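Importin subunit beta-1 (Saccharomyces cerevisiae, PDB 5OWU) carries proteins into the nucleus in partnership with importin alpha, the adaptor that recognises the classical nuclear localization signal of the cargo. Local coordinates at residues I779-A787 with W826-T834. Sequence-based numbering, arbitrary orientation.
Sequences IFQFIAQVA and WVIDYIKRT
Trp-826 enters helix 779-787 as a knob, its indole seated in the hole formed by Phe-780, Ile-783, Ala-784 and Ala-787. The methyl of Ala-784 lies over one face of the six-membered ring, a CH-pi contact with CB 3.7 Å from the ring centroid. Val-827 CG2, from the indole's own helix, covers the opposite face, so the ring is clamped between two aliphatic groups. Ile-783 CG2 meets the ring edge in plane, 4.0 Å from Trp-826 CZ3, and the ring's leading carbon CH2 comes within 3.3 Å of the backbone N of Ala-784. Phe-780 presents its own ring edge to Trp-826 CZ2 and Val-827 CG2. One turn further along, Ala-787 CB sits over the Tyr-830 ring, 4.0 Å from its centroid, while Thr-834 OG1 lies over the other face. This is HEAT-repeat stacking: helix 776-788 of repeat 18 meets helix 825-836 of repeat 19, the axes of segments 779-787 and 826-834 come within 10.5 Å at 52°, and the small alanines let two aromatic rings lie close against the backbone. At the end of the contact, Arg-833 NH2 gives Ala-787 O a weak hydrogen bond of 3.2 Å, bent to 135°; its guanidinium also makes a cation-pi contact with Tyr-793. With CG anti to the backbone N (chi1 -179°), the Tyr-830 ring extends past Ala-787 until its OH is 3.4 Å from Val-786 CG1. That hydroxyl is hydrogen-bonded to Ser-799 OG on helix 796-812, also within repeat 18, against which Ile-783 and Val-786 pack. Phe-821 and Tyr-822 meet the Phe-780 ring and extend the aromatic cluster.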
loop_
_atom_site.group_PDB
_atom_site.type_symbol
_atom_site.label_atom_id
_atom_site.label_comp_id
_atom_site.label_asym_id
_atom_site.label_seq_id
_atom_site.Cartn_x
_atom_site.Cartn_y
_atom_site.Cartn_z
ATOM N N ILE A 779 -15.029 11.178 -23.531
ATOM C CA ILE A 779 -13.656 10.688 -23.514
ATOM C C ILE A 779 -12.711 11.807 -23.108
ATOM O O ILE A 779 -11.772 11.599 -22.330
ATOM C CB ILE A 779 -13.294 10.094 -24.887
ATOM C CG1 ILE A 779 -14.173 8.862 -25.158
ATOM C CG2 ILE A 779 -11.810 9.714 -24.948
ATOM C CD1 ILE A 779 -14.107 8.362 -26.564
ATOM N N PHE A 780 -12.967 13.024 -23.596
ATOM C CA PHE A 780 -12.103 14.143 -23.245
ATOM C C PHE A 780 -12.216 14.496 -21.768
ATOM O O PHE A 780 -11.216 14.887 -21.157
ATOM C CB PHE A 780 -12.419 15.347 -24.129
ATOM C CG PHE A 780 -11.495 15.475 -25.297
ATOM C CD1 PHE A 780 -10.324 16.198 -25.183
ATOM C CD2 PHE A 780 -11.778 14.846 -26.502
ATOM C CE1 PHE A 780 -9.460 16.312 -26.251
ATOM C CE2 PHE A 780 -10.920 14.957 -27.572
ATOM C CZ PHE A 780 -9.753 15.689 -27.443
ATOM N N GLN A 781 -13.403 14.345 -21.171
ATOM C CA GLN A 781 -13.520 14.515 -19.725
ATOM C C GLN A 781 -12.622 13.524 -18.998
ATOM O O GLN A 781 -11.898 13.888 -18.056
ATOM C CB GLN A 781 -14.973 14.338 -19.282
ATOM C CG GLN A 781 -15.932 15.402 -19.802
ATOM C CD GLN A 781 -17.390 15.054 -19.528
ATOM O OE1 GLN A 781 -17.695 14.245 -18.647
ATOM N NE2 GLN A 781 -18.296 15.657 -20.294
ATOM N N PHE A 782 -12.647 12.257 -19.426
ATOM C CA PHE A 782 -11.736 11.294 -18.811
ATOM C C PHE A 782 -10.283 11.737 -18.968
ATOM O O PHE A 782 -9.499 11.704 -18.011
ATOM C CB PHE A 782 -11.924 9.904 -19.408
ATOM C CG PHE A 782 -10.916 8.921 -18.911
ATOM C CD1 PHE A 782 -11.064 8.329 -17.667
ATOM C CD2 PHE A 782 -9.793 8.626 -19.664
ATOM C CE1 PHE A 782 -10.122 7.442 -17.195
ATOM C CE2 PHE A 782 -8.849 7.736 -19.198
ATOM C CZ PHE A 782 -9.014 7.144 -17.961
ATOM N N ILE A 783 -9.900 12.138 -20.182
ATOM C CA ILE A 783 -8.512 12.518 -20.426
ATOM C C ILE A 783 -8.117 13.668 -19.510
ATOM O O ILE A 783 -7.010 13.691 -18.957
ATOM C CB ILE A 783 -8.305 12.859 -21.915
ATOM C CG1 ILE A 783 -8.597 11.619 -22.777
ATOM C CG2 ILE A 783 -6.883 13.353 -22.152
ATOM C CD1 ILE A 783 -8.443 11.822 -24.281
ATOM N N ALA A 784 -9.023 14.628 -19.313
ATOM C CA ALA A 784 -8.765 15.704 -18.365
ATOM C C ALA A 784 -8.490 15.143 -16.978
ATOM O O ALA A 784 -7.572 15.601 -16.283
ATOM C CB ALA A 784 -9.950 16.673 -18.332
ATOM N N GLN A 785 -9.266 14.138 -16.558
ATOM C CA GLN A 785 -8.952 13.487 -15.289
ATOM C C GLN A 785 -7.525 12.956 -15.288
ATOM O O GLN A 785 -6.820 13.058 -14.275
ATOM C CB GLN A 785 -9.934 12.356 -14.998
ATOM C CG GLN A 785 -11.372 12.798 -14.874
ATOM C CD GLN A 785 -12.256 11.688 -14.370
ATOM O OE1 GLN A 785 -11.957 11.055 -13.360
ATOM N NE2 GLN A 785 -13.346 11.435 -15.078
ATOM N N VAL A 786 -7.075 12.388 -16.411
ATOM C CA VAL A 786 -5.700 11.896 -16.481
ATOM C C VAL A 786 -4.722 13.045 -16.280
ATOM O O VAL A 786 -3.754 12.940 -15.517
ATOM C CB VAL A 786 -5.446 11.172 -17.817
ATOM C CG1 VAL A 786 -3.943 10.884 -18.016
ATOM C CG2 VAL A 786 -6.232 9.879 -17.878
ATOM N N ALA A 787 -4.962 14.163 -16.965
ATOM C CA ALA A 787 -4.041 15.290 -16.909
ATOM C C ALA A 787 -4.015 15.952 -15.539
ATOM O O ALA A 787 -3.045 16.651 -15.228
ATOM C CB ALA A 787 -4.412 16.322 -17.977
ATOM N N TRP A 826 -5.738 23.237 -21.217
ATOM C CA TRP A 826 -5.288 22.035 -20.523
ATOM C C TRP A 826 -4.863 20.952 -21.510
ATOM O O TRP A 826 -3.924 20.201 -21.229
ATOM C CB TRP A 826 -6.369 21.530 -19.559
ATOM C CG TRP A 826 -7.542 20.838 -20.192
ATOM C CD1 TRP A 826 -8.756 21.383 -20.476
ATOM C CD2 TRP A 826 -7.614 19.462 -20.596
ATOM N NE1 TRP A 826 -9.582 20.440 -21.039
ATOM C CE2 TRP A 826 -8.906 19.251 -21.124
ATOM C CE3 TRP A 826 -6.714 18.391 -20.565
ATOM C CZ2 TRP A 826 -9.318 18.016 -21.621
ATOM C CZ3 TRP A 826 -7.128 17.160 -21.062
ATOM C CH2 TRP A 826 -8.419 16.986 -21.581
ATOM N N VAL A 827 -5.500 20.881 -22.680
ATOM C CA VAL A 827 -5.079 19.914 -23.695
ATOM C C VAL A 827 -3.686 20.259 -24.210
ATOM O O VAL A 827 -2.779 19.417 -24.216
ATOM C CB VAL A 827 -6.107 19.852 -24.840
ATOM C CG1 VAL A 827 -5.647 18.900 -25.949
ATOM C CG2 VAL A 827 -7.458 19.417 -24.309
ATOM N N ILE A 828 -3.497 21.503 -24.655
ATOM C CA ILE A 828 -2.195 21.934 -25.165
ATOM C C ILE A 828 -1.111 21.704 -24.116
ATOM O O ILE A 828 -0.064 21.099 -24.390
ATOM C CB ILE A 828 -2.263 23.411 -25.596
ATOM C CG1 ILE A 828 -3.213 23.575 -26.792
ATOM C CG2 ILE A 828 -0.871 23.952 -25.928
ATOM C CD1 ILE A 828 -3.868 24.951 -26.891
ATOM N N ASP A 829 -1.352 22.184 -22.894
ATOM C CA ASP A 829 -0.372 22.037 -21.823
ATOM C C ASP A 829 -0.061 20.571 -21.552
ATOM O O ASP A 829 1.097 20.212 -21.317
ATOM C CB ASP A 829 -0.884 22.718 -20.554
ATOM C CG ASP A 829 -1.019 24.223 -20.711
ATOM O OD1 ASP A 829 -0.453 24.775 -21.679
ATOM O OD2 ASP A 829 -1.685 24.854 -19.862
ATOM N N TYR A 830 -1.080 19.707 -21.572
ATOM C CA TYR A 830 -0.846 18.287 -21.322
ATOM C C TYR A 830 0.002 17.666 -22.425
ATOM O O TYR A 830 0.953 16.922 -22.147
ATOM C CB TYR A 830 -2.181 17.552 -21.195
ATOM C CG TYR A 830 -2.027 16.075 -20.921
ATOM C CD1 TYR A 830 -1.298 15.628 -19.830
ATOM C CD2 TYR A 830 -2.620 15.127 -21.746
ATOM C CE1 TYR A 830 -1.154 14.286 -19.570
ATOM C CE2 TYR A 830 -2.482 13.779 -21.495
ATOM C CZ TYR A 830 -1.750 13.365 -20.403
ATOM O OH TYR A 830 -1.605 12.029 -20.140
ATOM N N ILE A 831 -0.326 17.962 -23.682
ATOM C CA ILE A 831 0.490 17.494 -24.797
ATOM C C ILE A 831 1.937 17.923 -24.603
ATOM O O ILE A 831 2.867 17.141 -24.828
ATOM C CB ILE A 831 -0.081 18.011 -26.131
ATOM C CG1 ILE A 831 -1.458 17.385 -26.387
ATOM C CG2 ILE A 831 0.876 17.703 -27.284
ATOM C CD1 ILE A 831 -2.188 17.939 -27.601
ATOM N N LYS A 832 2.150 19.167 -24.172
ATOM C CA LYS A 832 3.514 19.679 -24.059
ATOM C C LYS A 832 4.261 19.040 -22.893
ATOM O O LYS A 832 5.442 18.700 -23.022
ATOM C CB LYS A 832 3.476 21.200 -23.931
ATOM C CG LYS A 832 3.246 21.886 -25.276
ATOM C CD LYS A 832 2.263 23.049 -25.213
ATOM C CE LYS A 832 2.966 24.379 -24.982
ATOM N NZ LYS A 832 2.057 25.530 -25.241
ATOM N N ARG A 833 3.594 18.856 -21.748
ATOM C CA ARG A 833 4.229 18.167 -20.630
ATOM C C ARG A 833 4.599 16.740 -21.007
ATOM O O ARG A 833 5.666 16.245 -20.624
ATOM C CB ARG A 833 3.308 18.159 -19.409
ATOM C CG ARG A 833 2.943 19.533 -18.873
ATOM C CD ARG A 833 2.548 19.480 -17.401
ATOM N NE ARG A 833 1.702 18.331 -17.080
ATOM C CZ ARG A 833 0.371 18.329 -17.113
ATOM N NH1 ARG A 833 -0.304 19.419 -17.462
ATOM N NH2 ARG A 833 -0.295 17.224 -16.799
ATOM N N THR A 834 3.723 16.058 -21.747
ATOM C CA THR A 834 4.012 14.685 -22.147
ATOM C C THR A 834 5.122 14.633 -23.188
ATOM O O THR A 834 5.921 13.692 -23.199
ATOM C CB THR A 834 2.745 14.019 -22.687
ATOM O OG1 THR A 834 1.713 14.070 -21.692
ATOM C CG2 THR A 834 3.011 12.567 -23.050
#